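Aspartate-semialdehyde dehydrogenase (Thermus thermophilus, PDB 2YV3) probably catalyses the NADPH-dependent reductive dephosphorylation of L-aspartyl-4-phosphate to L-aspartate semialdehyde, a step shared by lysine, methionine and threonine synthesis. Local coordinates at residues V3-A8 / L30-S35; S93-E98 / R117-N122; N122-T127 / E207-W212; A149-A154 / A237-V242. All coordinates share one frame; numbering follows the deposited sequence.

Contact 1: V3-A8 / L30-S35; sequences VAVVGA and LRLYAS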
loop_
_atom_site.group_PDB
_atom_site.type_symbol
_atom_site.label_atom_id
_atom_site.label_comp_id
_atom_site.label_asym_id
_atom_site.label_seq_id
_atom_site.Cartn_x
_atom_site.Cartn_y
_atom_site.Cartn_z
ATOM N N VAL A 3 -32.702 13.139 18.398
ATOM C CA VAL A 3 -31.324 12.803 18.123
ATOM C C VAL A 3 -30.532 14.039 17.756
ATOM O O VAL A 3 -31.003 14.881 17.000
ATOM C CB VAL A 3 -31.250 11.809 16.970
ATOM C CG1 VAL A 3 -32.090 10.590 17.297
ATOM C CG2 VAL A 3 -31.763 12.458 15.694
ATOM N N ALA A 4 -29.322 14.139 18.295
ATOM C CA ALA A 4 -28.449 15.272 18.021
ATOM C C ALA A 4 -27.260 14.835 17.187
ATOM O O ALA A 4 -26.802 13.692 17.272
ATOM C CB ALA A 4 -27.955 15.873 19.310
ATOM N N VAL A 5 -26.746 15.747 16.380
ATOM C CA VAL A 5 -25.593 15.420 15.582
ATOM C C VAL A 5 -24.487 16.418 15.837
ATOM O O VAL A 5 -24.325 17.400 15.111
ATOM C CB VAL A 5 -25.918 15.408 14.106
ATOM C CG1 VAL A 5 -24.743 14.755 13.342
ATOM C CG2 VAL A 5 -27.249 14.670 13.874
ATOM N N VAL A 6 -23.730 16.155 16.895
ATOM C CA VAL A 6 -22.629 17.012 17.277
ATOM C C VAL A 6 -21.583 16.856 16.178
ATOM O O VAL A 6 -21.179 15.736 15.867
ATOM C CB VAL A 6 -22.053 16.563 18.653
ATOM C CG1 VAL A 6 -21.032 17.562 19.154
ATOM C CG2 VAL A 6 -23.177 16.420 19.662
ATOM N N GLY A 7 -21.181 17.976 15.573
ATOM C CA GLY A 7 -20.184 17.944 14.515
ATOM C C GLY A 7 -20.696 18.149 13.094
ATOM O O GLY A 7 -19.906 18.311 12.169
ATOM N N ALA A 8 -22.013 18.141 12.918
ATOM C CA ALA A 8 -22.648 18.316 11.605
ATOM C C ALA A 8 -21.757 18.463 10.372
ATOM O O ALA A 8 -21.489 17.502 9.664
ATOM C CB ALA A 8 -23.621 19.495 11.655
ATOM N N LEU A 30 -34.586 16.470 15.135
ATOM C CA LEU A 30 -33.483 16.576 14.209
ATOM C C LEU A 30 -32.608 17.730 14.705
ATOM O O LEU A 30 -32.925 18.892 14.461
ATOM C CB LEU A 30 -34.046 16.896 12.820
ATOM C CG LEU A 30 -34.821 18.223 12.634
ATOM C CD1 LEU A 30 -35.206 18.366 11.182
ATOM C CD2 LEU A 30 -36.072 18.279 13.515
ATOM N N ARG A 31 -31.517 17.414 15.402
ATOM C CA ARG A 31 -30.624 18.451 15.923
ATOM C C ARG A 31 -29.161 18.348 15.484
ATOM O O ARG A 31 -28.472 17.371 15.775
ATOM C CB ARG A 31 -30.699 18.479 17.451
ATOM C CG ARG A 31 -32.035 18.948 17.993
ATOM C CD ARG A 31 -32.061 18.851 19.494
ATOM N NE ARG A 31 -33.228 19.511 20.059
ATOM C CZ ARG A 31 -33.348 20.825 20.209
ATOM N NH1 ARG A 31 -32.369 21.639 19.839
ATOM N NH2 ARG A 31 -34.458 21.330 20.730
ATOM N N LEU A 32 -28.702 19.380 14.783
ATOM C CA LEU A 32 -27.338 19.455 14.294
ATOM C C LEU A 32 -26.534 20.428 15.139
ATOM O O LEU A 32 -26.948 21.562 15.357
ATOM C CB LEU A 32 -27.343 19.917 12.852
ATOM C CG LEU A 32 -28.191 19.053 11.921
ATOM C CD1 LEU A 32 -27.735 19.351 10.473
ATOM C CD2 LEU A 32 -28.042 17.550 12.280
ATOM N N TYR A 33 -25.376 19.985 15.608
ATOM C CA TYR A 33 -24.533 20.820 16.450
ATOM C C TYR A 33 -23.069 20.899 15.995
ATOM O O TYR A 33 -22.445 19.891 15.660
ATOM C CB TYR A 33 -24.589 20.301 17.891
ATOM C CG TYR A 33 -25.865 20.630 18.630
ATOM C CD1 TYR A 33 -26.122 21.939 19.070
ATOM C CD2 TYR A 33 -26.814 19.647 18.894
ATOM C CE1 TYR A 33 -27.284 22.252 19.753
ATOM C CE2 TYR A 33 -27.983 19.952 19.578
ATOM C CZ TYR A 33 -28.208 21.260 20.003
ATOM O OH TYR A 33 -29.365 21.575 20.675
ATOM N N ALA A 34 -22.524 22.109 16.001
ATOM C CA ALA A 34 -21.135 22.332 15.616
ATOM C C ALA A 34 -20.534 23.318 16.600
ATOM O O ALA A 34 -21.257 23.998 17.327
ATOM C CB ALA A 34 -21.061 22.897 14.197
ATOM N N SER A 35 -19.210 23.384 16.642
ATOM C CA SER A 35 -18.543 24.331 17.530
ATOM C C SER A 35 -18.713 25.681 16.843
ATOM O O SER A 35 -18.868 25.748 15.623
ATOM C CB SER A 35 -17.050 24.001 17.664
ATOM O OG SER A 35 -16.352 24.233 16.448
#
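V3-V6 and R31-A34 run side by side as parallel strands, 4.4 Å apart at their axes and turned 23° to each other. A4 pairs with R31, V5 with L32 and V6 with Y33. R31 N donates to V3 O at 3.0 Å, nearly in line with the carbonyl, and Y33 N to V5 O at 2.8 Å. V5 N and G7 N return bonds to R31 O and Y33 O, though their modelled lengths are doubtful. A8 N reaches V5 O from the opposite face of that carbonyl to Y33 N, closing a type II turn.

On one face, V5 and L32 point the same way; with CG1 of V5 anti to the backbone N (chi1 -168°), CG2 lies beside that N and meets CD2 of L32. A8 CB follows, 3.9 Å from L32 CB. On the other face the Y33 ring turns its edge to A4, with CD2 4.0 Å from A4 CB, while L55 also packs against Y33. The backbones of L64 and L66 hydrogen-bond to A4.

Strand 3-6, helix 11-22 and strand 31-34 form the opening beta-alpha-beta unit of a Rossmann fold, and the V5-A8 turn leads into T9-V12, the predicted NADP(+) loop.

Contact 2: S93-E98 / R117-N122; sequences SAWRYE and RGIIAN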
loop_
_atom_site.group_PDB
_atom_site.type_symbol
_atom_site.label_atom_id
_atom_site.label_comp_id
_atom_site.label_asym_id
_atom_site.label_seq_id
_atom_site.Cartn_x
_atom_site.Cartn_y
_atom_site.Cartn_z
ATOM N N SER A 93 -11.665 9.503 19.472
ATOM C CA SER A 93 -10.880 8.638 20.341
ATOM C C SER A 93 -10.673 9.467 21.590
ATOM O O SER A 93 -9.683 10.199 21.715
ATOM C CB SER A 93 -9.530 8.293 19.714
ATOM O OG SER A 93 -8.975 7.188 20.401
ATOM N N ALA A 94 -11.642 9.380 22.489
ATOM C CA ALA A 94 -11.609 10.131 23.721
ATOM C C ALA A 94 -12.013 9.183 24.824
ATOM O O ALA A 94 -11.445 9.215 25.914
ATOM C CB ALA A 94 -12.578 11.290 23.647
ATOM N N TRP A 95 -12.983 8.320 24.520
ATOM C CA TRP A 95 -13.478 7.346 25.483
ATOM C C TRP A 95 -13.218 5.877 25.093
ATOM O O TRP A 95 -13.558 4.967 25.848
ATOM C CB TRP A 95 -14.977 7.558 25.692
ATOM C CG TRP A 95 -15.322 8.967 25.979
ATOM C CD1 TRP A 95 -15.844 9.879 25.108
ATOM C CD2 TRP A 95 -15.130 9.654 27.214
ATOM N NE1 TRP A 95 -15.986 11.090 25.726
ATOM C CE2 TRP A 95 -15.555 10.983 27.021
ATOM C CE3 TRP A 95 -14.638 9.276 28.471
ATOM C CZ2 TRP A 95 -15.506 11.944 28.034
ATOM C CZ3 TRP A 95 -14.587 10.234 29.483
ATOM C CH2 TRP A 95 -15.021 11.554 29.253
ATOM N N ARG A 96 -12.616 5.662 23.921
ATOM C CA ARG A 96 -12.315 4.323 23.406
ATOM C C ARG A 96 -11.541 3.422 24.350
ATOM O O ARG A 96 -11.942 2.297 24.613
ATOM C CB ARG A 96 -11.500 4.409 22.123
ATOM C CG ARG A 96 -12.261 4.685 20.853
ATOM C CD ARG A 96 -11.250 4.786 19.727
ATOM N NE ARG A 96 -11.799 5.402 18.527
ATOM C CZ ARG A 96 -11.051 5.841 17.526
ATOM N NH1 ARG A 96 -9.734 5.719 17.594
ATOM N NH2 ARG A 96 -11.609 6.421 16.474
ATOM N N TYR A 97 -10.414 3.914 24.838
ATOM C CA TYR A 97 -9.571 3.128 25.722
ATOM C C TYR A 97 -9.929 3.329 27.165
ATOM O O TYR A 97 -9.060 3.402 28.010
ATOM C CB TYR A 97 -8.108 3.489 25.474
ATOM C CG TYR A 97 -7.879 3.802 24.015
ATOM C CD1 TYR A 97 -8.103 2.832 23.035
ATOM C CD2 TYR A 97 -7.593 5.102 23.601
ATOM C CE1 TYR A 97 -8.065 3.151 21.691
ATOM C CE2 TYR A 97 -7.554 5.426 22.249
ATOM C CZ TYR A 97 -7.792 4.440 21.304
ATOM O OH TYR A 97 -7.745 4.748 19.972
ATOM N N GLU A 98 -11.218 3.413 27.457
ATOM C CA GLU A 98 -11.640 3.602 28.838
ATOM C C GLU A 98 -12.501 2.415 29.299
ATOM O O GLU A 98 -13.510 2.096 28.682
ATOM C CB GLU A 98 -12.395 4.926 28.967
ATOM C CG GLU A 98 -11.953 6.020 27.968
ATOM C CD GLU A 98 -10.436 6.331 27.950
ATOM O OE1 GLU A 98 -9.844 6.570 29.029
ATOM O OE2 GLU A 98 -9.840 6.355 26.842
ATOM N N ARG A 117 -23.103 2.551 30.033
ATOM C CA ARG A 117 -23.658 3.251 31.186
ATOM C C ARG A 117 -23.821 4.738 30.853
ATOM O O ARG A 117 -23.948 5.559 31.757
ATOM C CB ARG A 117 -22.739 3.099 32.412
ATOM C CG ARG A 117 -22.889 1.778 33.186
ATOM C CD ARG A 117 -21.946 1.709 34.403
ATOM N NE ARG A 117 -22.056 2.878 35.286
ATOM C CZ ARG A 117 -23.121 3.174 36.027
ATOM N NH1 ARG A 117 -24.185 2.388 36.005
ATOM N NH2 ARG A 117 -23.121 4.261 36.786
ATOM N N GLY A 118 -23.806 5.075 29.562
ATOM C CA GLY A 118 -23.960 6.462 29.148
ATOM C C GLY A 118 -23.326 6.811 27.805
ATOM O O GLY A 118 -23.840 7.659 27.060
ATOM N N ILE A 119 -22.208 6.163 27.488
ATOM C CA ILE A 119 -21.504 6.405 26.236
ATOM C C ILE A 119 -21.097 5.079 25.594
ATOM O O ILE A 119 -21.026 4.050 26.245
ATOM C CB ILE A 119 -20.202 7.222 26.462
ATOM C CG1 ILE A 119 -20.426 8.324 27.506
ATOM C CG2 ILE A 119 -19.716 7.808 25.130
ATOM C CD1 ILE A 119 -21.350 9.438 27.073
ATOM N N ILE A 120 -20.819 5.119 24.306
ATOM C CA ILE A 120 -20.397 3.939 23.573
ATOM C C ILE A 120 -19.360 4.458 22.612
ATOM O O ILE A 120 -19.610 5.441 21.923
ATOM C CB ILE A 120 -21.553 3.304 22.758
ATOM C CG1 ILE A 120 -22.472 2.511 23.692
ATOM C CG2 ILE A 120 -20.987 2.427 21.645
ATOM C CD1 ILE A 120 -23.507 1.636 22.976
ATOM N N ALA A 121 -18.199 3.809 22.575
ATOM C CA ALA A 121 -17.120 4.236 21.696
ATOM C C ALA A 121 -17.190 3.621 20.318
ATOM O O ALA A 121 -17.281 2.408 20.173
ATOM C CB ALA A 121 -15.794 3.913 22.313
ATOM N N ASN A 122 -17.160 4.483 19.309
ATOM C CA ASN A 122 -17.175 4.080 17.906
ATOM C C ASN A 122 -15.698 3.797 17.576
ATOM O O ASN A 122 -14.809 4.611 17.868
ATOM C CB ASN A 122 -17.716 5.239 17.062
ATOM C CG ASN A 122 -18.025 4.845 15.642
ATOM O OD1 ASN A 122 -18.763 3.903 15.403
ATOM N ND2 ASN A 122 -17.474 5.584 14.687
#
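R96 lies against A121 and reaches past it to the carbonyl of N122. Its CB sits over the centre of the Y97 ring, 3.6 Å above the plane, so the side chain starts out backed by an aromatic face. CG, placed beside the backbone N (chi1 -81°), packs on A121 CB at 3.9 Å. From there the chain runs extended through CD, which passes 4.0 Å from N122 O, to NE. NE gives the bond that ties the segments: 3.2 Å to N122 O, with 149° at the hydrogen. It approaches in the plane of that carbonyl, while the oxygen stands 22° out of the guanidinium plane. NH2 stays 3.9 Å from N122 O. Over one face of the guanidinium, toward its rim, lies S93 CB; the hydroxyls of S93 and Y97 share a hydrogen bond of their own, OG to OH at 2.8 Å. NH1 forms a salt bridge with E213 of helix 205-219, and K209, also cationic, lies near it beside the predicted anion site.

W95 makes the apolar flank, its CD1 4.4 Å from I119 CG2, and its NE1 bonds to S74 O.

With NE given to a backbone oxygen, NH1 to a carboxylate and S93 on one face, the guanidinium is probably well held in position and tilt, consistent with the predicted role of R96 in binding phosphate.

Contact 3: N122-T127 / E207-W212; sequences NPNCTT and EMKVVW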
loop_
_atom_site.group_PDB
_atom_site.type_symbol
_atom_site.label_atom_id
_atom_site.label_comp_id
_atom_site.label_asym_id
_atom_site.label_seq_id
_atom_site.Cartn_x
_atom_site.Cartn_y
_atom_site.Cartn_z
ATOM N N ASN A 122 -17.160 4.483 19.309
ATOM C CA ASN A 122 -17.175 4.080 17.906
ATOM C C ASN A 122 -15.698 3.797 17.576
ATOM O O ASN A 122 -14.809 4.611 17.868
ATOM C CB ASN A 122 -17.716 5.239 17.062
ATOM C CG ASN A 122 -18.025 4.845 15.642
ATOM O OD1 ASN A 122 -18.763 3.903 15.403
ATOM N ND2 ASN A 122 -17.474 5.584 14.687
ATOM N N PRO A 123 -15.419 2.629 16.985
ATOM C CA PRO A 123 -14.074 2.178 16.603
ATOM C C PRO A 123 -13.389 3.005 15.536
ATOM O O PRO A 123 -14.031 3.786 14.852
ATOM C CB PRO A 123 -14.313 0.736 16.155
ATOM C CG PRO A 123 -15.693 0.780 15.599
ATOM C CD PRO A 123 -16.430 1.616 16.633
ATOM N N ASN A 124 -12.076 2.817 15.391
ATOM C CA ASN A 124 -11.317 3.562 14.397
ATOM C C ASN A 124 -11.771 3.154 13.021
ATOM O O ASN A 124 -12.519 2.204 12.879
ATOM C CB ASN A 124 -9.824 3.297 14.508
ATOM C CG ASN A 124 -9.010 4.209 13.601
ATOM O OD1 ASN A 124 -8.165 3.754 12.824
ATOM N ND2 ASN A 124 -9.262 5.516 13.704
ATOM N N CYS A 125 -11.319 3.869 12.005
ATOM C CA CYS A 125 -11.695 3.542 10.641
ATOM C C CYS A 125 -11.061 2.206 10.268
ATOM O O CYS A 125 -11.738 1.185 10.106
ATOM C CB CYS A 125 -11.191 4.633 9.697
ATOM S SG CYS A 125 -9.417 5.014 9.955
ATOM N N THR A 126 -9.740 2.247 10.147
ATOM C CA THR A 126 -8.934 1.104 9.775
ATOM C C THR A 126 -9.303 -0.180 10.513
ATOM O O THR A 126 -9.152 -1.268 9.952
ATOM C CB THR A 126 -7.441 1.407 10.019
ATOM O OG1 THR A 126 -7.070 2.593 9.314
ATOM C CG2 THR A 126 -6.579 0.280 9.518
ATOM N N THR A 127 -9.782 -0.048 11.757
ATOM C CA THR A 127 -10.156 -1.196 12.590
ATOM C C THR A 127 -11.530 -1.771 12.268
ATOM O O THR A 127 -11.705 -2.985 12.209
ATOM C CB THR A 127 -10.138 -0.841 14.101
ATOM O OG1 THR A 127 -8.787 -0.683 14.557
ATOM C CG2 THR A 127 -10.790 -1.938 14.903
ATOM N N GLU A 207 -1.344 3.085 13.671
ATOM C CA GLU A 207 -0.921 1.692 13.674
ATOM C C GLU A 207 -1.330 1.016 14.977
ATOM O O GLU A 207 -1.982 -0.032 14.960
ATOM C CB GLU A 207 0.604 1.602 13.510
ATOM C CG GLU A 207 1.077 2.064 12.156
ATOM C CD GLU A 207 2.581 2.185 12.039
ATOM O OE1 GLU A 207 3.175 3.026 12.740
ATOM O OE2 GLU A 207 3.174 1.438 11.240
ATOM N N MET A 208 -0.952 1.637 16.097
ATOM C CA MET A 208 -1.228 1.114 17.434
ATOM C C MET A 208 -2.682 0.816 17.768
ATOM O O MET A 208 -2.978 -0.011 18.639
ATOM C CB MET A 208 -0.633 2.046 18.485
ATOM C CG MET A 208 0.847 1.796 18.681
ATOM S SD MET A 208 1.140 0.011 18.558
ATOM C CE MET A 208 0.451 -0.586 20.086
ATOM N N LYS A 209 -3.582 1.479 17.053
ATOM C CA LYS A 209 -5.009 1.305 17.236
ATOM C C LYS A 209 -5.446 -0.036 16.666
ATOM O O LYS A 209 -6.261 -0.729 17.278
ATOM C CB LYS A 209 -5.739 2.464 16.560
ATOM C CG LYS A 209 -5.441 3.779 17.259
ATOM C CD LYS A 209 -5.619 5.003 16.366
ATOM C CE LYS A 209 -7.082 5.309 16.060
ATOM N NZ LYS A 209 -7.227 6.593 15.313
ATOM N N VAL A 210 -4.887 -0.419 15.513
ATOM C CA VAL A 210 -5.237 -1.694 14.892
ATOM C C VAL A 210 -5.120 -2.789 15.934
ATOM O O VAL A 210 -5.757 -3.825 15.816
ATOM C CB VAL A 210 -4.300 -2.043 13.689
ATOM C CG1 VAL A 210 -4.655 -3.419 13.111
ATOM C CG2 VAL A 210 -4.403 -0.965 12.608
ATOM N N VAL A 211 -4.313 -2.542 16.964
ATOM C CA VAL A 211 -4.095 -3.499 18.051
ATOM C C VAL A 211 -4.980 -3.278 19.287
ATOM O O VAL A 211 -5.813 -4.124 19.609
ATOM C CB VAL A 211 -2.634 -3.476 18.520
ATOM C CG1 VAL A 211 -2.334 -4.734 19.325
ATOM C CG2 VAL A 211 -1.704 -3.341 17.328
ATOM N N TRP A 212 -4.796 -2.159 19.987
ATOM C CA TRP A 212 -5.588 -1.873 21.190
ATOM C C TRP A 212 -7.103 -1.977 20.953
ATOM O O TRP A 212 -7.860 -2.393 21.834
ATOM C CB TRP A 212 -5.280 -0.472 21.727
ATOM C CG TRP A 212 -3.825 -0.197 21.956
ATOM C CD1 TRP A 212 -2.851 -1.104 22.265
ATOM C CD2 TRP A 212 -3.186 1.085 21.933
ATOM N NE1 TRP A 212 -1.645 -0.462 22.432
ATOM C CE2 TRP A 212 -1.824 0.882 22.233
ATOM C CE3 TRP A 212 -3.637 2.392 21.687
ATOM C CZ2 TRP A 212 -0.910 1.928 22.297
ATOM C CZ3 TRP A 212 -2.731 3.431 21.754
ATOM C CH2 TRP A 212 -1.382 3.196 22.055
#
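K209 reaches out from helix 205-219 and crosses the side chain of N124 at about a right angle. Its chain leaves extended, bends about its CG-CD bond (chi3 72°) and brings CE to 3.7 Å from N124 CB, so that CE lies over the amide, with NZ beyond its rim. NZ has a salt bridge with E206, one turn back on its own helix, and lies beside R96, the predicted phosphate binder. On the other side of the pair, N124 carries CG anti to the backbone N (chi1 -172°), which aims the side chain at the lysine.

N124 is the N-cap residue of helix 125-141, whose first residue is C125, the predicted acyl-thioester nucleophile; helix 205-219 packs across the start of that helix. With an alanine in place of N124, the amide beside CE and NZ would be gone, and the end of K209 would probably be freer to turn.

V210 fills the next position along. Its CG2 meets T126 CG2 at 4.0 Å, methyl against methyl, while strand 224-228 supports the valine through I225 and A227. T127 stands over the backbone of the same residue, OG1 3.7 Å from V210 CA, and that hydroxyl is hydrogen-bonded to OE2 of E213, one turn further along the helix.

Contact 4: A149-A154 / A237-V242; sequences ATYQAA and AHAEAV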
loop_
_atom_site.group_PDB
_atom_site.type_symbol
_atom_site.label_atom_id
_atom_site.label_comp_id
_atom_site.label_asym_id
_atom_site.label_seq_id
_atom_site.Cartn_x
_atom_site.Cartn_y
_atom_site.Cartn_z
ATOM N N ALA A 149 -0.863 -4.083 6.233
ATOM C CA ALA A 149 -0.227 -2.978 5.527
ATOM C C ALA A 149 -1.427 -2.222 4.983
ATOM O O ALA A 149 -2.220 -2.733 4.189
ATOM C CB ALA A 149 0.638 -3.474 4.398
ATOM N N THR A 150 -1.544 -0.996 5.459
ATOM C CA THR A 150 -2.628 -0.091 5.147
ATOM C C THR A 150 -2.341 0.778 3.940
ATOM O O THR A 150 -1.215 1.195 3.719
ATOM C CB THR A 150 -2.898 0.786 6.403
ATOM O OG1 THR A 150 -4.055 0.303 7.094
ATOM C CG2 THR A 150 -3.050 2.229 6.042
ATOM N N TYR A 151 -3.386 1.015 3.160
ATOM C CA TYR A 151 -3.366 1.853 1.961
ATOM C C TYR A 151 -4.482 2.861 2.282
ATOM O O TYR A 151 -5.550 2.833 1.680
ATOM C CB TYR A 151 -3.748 1.026 0.712
ATOM C CG TYR A 151 -2.774 -0.090 0.340
ATOM C CD1 TYR A 151 -1.898 0.049 -0.734
ATOM C CD2 TYR A 151 -2.690 -1.245 1.098
ATOM C CE1 TYR A 151 -0.962 -0.932 -1.026
ATOM C CE2 TYR A 151 -1.764 -2.228 0.814
ATOM C CZ TYR A 151 -0.900 -2.075 -0.236
ATOM O OH TYR A 151 0.044 -3.038 -0.500
ATOM N N GLN A 152 -4.236 3.729 3.254
ATOM C CA GLN A 152 -5.242 4.693 3.682
ATOM C C GLN A 152 -5.534 5.909 2.802
ATOM O O GLN A 152 -4.688 6.359 2.037
ATOM C CB GLN A 152 -4.941 5.116 5.126
ATOM C CG GLN A 152 -5.482 4.105 6.131
ATOM C CD GLN A 152 -5.023 4.375 7.538
ATOM O OE1 GLN A 152 -5.114 5.504 8.016
ATOM N NE2 GLN A 152 -4.528 3.335 8.220
ATOM N N ALA A 153 -6.747 6.439 2.943
ATOM C CA ALA A 153 -7.213 7.556 2.130
ATOM C C ALA A 153 -7.181 8.968 2.721
ATOM O O ALA A 153 -6.955 9.169 3.908
ATOM C CB ALA A 153 -8.622 7.246 1.638
ATOM N N ALA A 154 -7.430 9.943 1.853
ATOM C CA ALA A 154 -7.434 11.348 2.226
ATOM C C ALA A 154 -8.581 11.699 3.173
ATOM O O ALA A 154 -8.394 12.485 4.101
ATOM C CB ALA A 154 -7.504 12.206 0.985
ATOM N N ALA A 237 -11.667 5.703 0.181
ATOM C CA ALA A 237 -11.608 4.268 0.526
ATOM C C ALA A 237 -10.313 3.697 1.138
ATOM O O ALA A 237 -9.218 3.851 0.591
ATOM C CB ALA A 237 -11.987 3.444 -0.703
ATOM N N HIS A 238 -10.435 3.005 2.261
ATOM C CA HIS A 238 -9.254 2.416 2.899
ATOM C C HIS A 238 -8.915 1.007 2.416
ATOM O O HIS A 238 -9.767 0.138 2.400
ATOM C CB HIS A 238 -9.429 2.344 4.417
ATOM C CG HIS A 238 -9.124 3.621 5.137
ATOM N ND1 HIS A 238 -9.265 3.751 6.503
ATOM C CD2 HIS A 238 -8.699 4.823 4.688
ATOM C CE1 HIS A 238 -8.944 4.978 6.864
ATOM N NE2 HIS A 238 -8.598 5.651 5.781
ATOM N N ALA A 239 -7.659 0.781 2.042
ATOM C CA ALA A 239 -7.218 -0.544 1.612
ATOM C C ALA A 239 -6.241 -1.131 2.638
ATOM O O ALA A 239 -5.487 -0.404 3.278
ATOM C CB ALA A 239 -6.549 -0.453 0.266
ATOM N N GLU A 240 -6.259 -2.443 2.819
ATOM C CA GLU A 240 -5.323 -3.042 3.762
ATOM C C GLU A 240 -4.996 -4.512 3.503
ATOM O O GLU A 240 -5.809 -5.392 3.766
ATOM C CB GLU A 240 -5.813 -2.846 5.213
ATOM C CG GLU A 240 -7.329 -2.827 5.392
ATOM C CD GLU A 240 -7.756 -2.823 6.859
ATOM O OE1 GLU A 240 -7.461 -3.809 7.580
ATOM O OE2 GLU A 240 -8.389 -1.835 7.285
ATOM N N ALA A 241 -3.802 -4.766 2.975
ATOM C CA ALA A 241 -3.375 -6.129 2.702
ATOM C C ALA A 241 -3.196 -6.810 4.045
ATOM O O ALA A 241 -2.325 -6.435 4.831
ATOM C CB ALA A 241 -2.059 -6.130 1.927
ATOM N N VAL A 242 -4.020 -7.816 4.303
ATOM C CA VAL A 242 -3.984 -8.523 5.573
ATOM C C VAL A 242 -3.334 -9.905 5.506
ATOM O O VAL A 242 -3.266 -10.526 4.452
ATOM C CB VAL A 242 -5.416 -8.635 6.138
ATOM C CG1 VAL A 242 -5.405 -9.307 7.510
ATOM C CG2 VAL A 242 -6.033 -7.251 6.221
#
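A149 and A241, T150 and E240, Y151 and A239 face each other as antiparallel pairs in the mixed sheet of the dimerisation domain. This is the close part of the contact. A149 N donates to A241 O at 3.1 Å, with a weak return bond from A241 N, and A239 N donates to Y151 O at 3.0 Å; Y151 N answers to A239 O. The Y151 ring, its CG held beside the backbone N (chi1 -65°), sets its edge along the other strand, CE2 4.1 Å from A241 CB.

Past Y151 lies the looser side: the main-chain bonds between the segments end and side chains take over, still buried. A153 CB rests 3.6 Å from A237 O. Q152, a predicted substrate binder, lays its CG over the middle of the H238 ring, 3.5 Å from the centroid and 9° off the normal: a CH-pi contact, with the amide plane turned 40° from the ring. H238, the predicted proton acceptor, also touches C125 and Q311. With an alanine here the imidazole would be lost, which would probably leave the Q152 methylene without the face it rests on and C125 without its predicted base.

The face bearing Y151, A239 and A241 meets the second subunit, where the Y151 rings of both chains stack on each other and each Y151 OH is hydrogen-bonded to T150 O of the opposite chain.

In the fold
Contact 1 belongs to the predicted NADP(+)-binding domain, while contacts 2, 3 and 4 follow one another through the predicted active site. Contacts 1 and 2 belong to the same sheet, with centres 18 Å apart and no touch. Contact 2 passes directly into contact 3, 13 Å away between centres: they share N122, and R96 packs on K209. Contact 3 meets contact 4, 12 Å away between centres, where C125 and H238 are in contact, predicted nucleophile beside predicted base. R96 lies on one side of C125, with H238 and Q152 on another. Contacts 3 and 4 both also reach the second subunit.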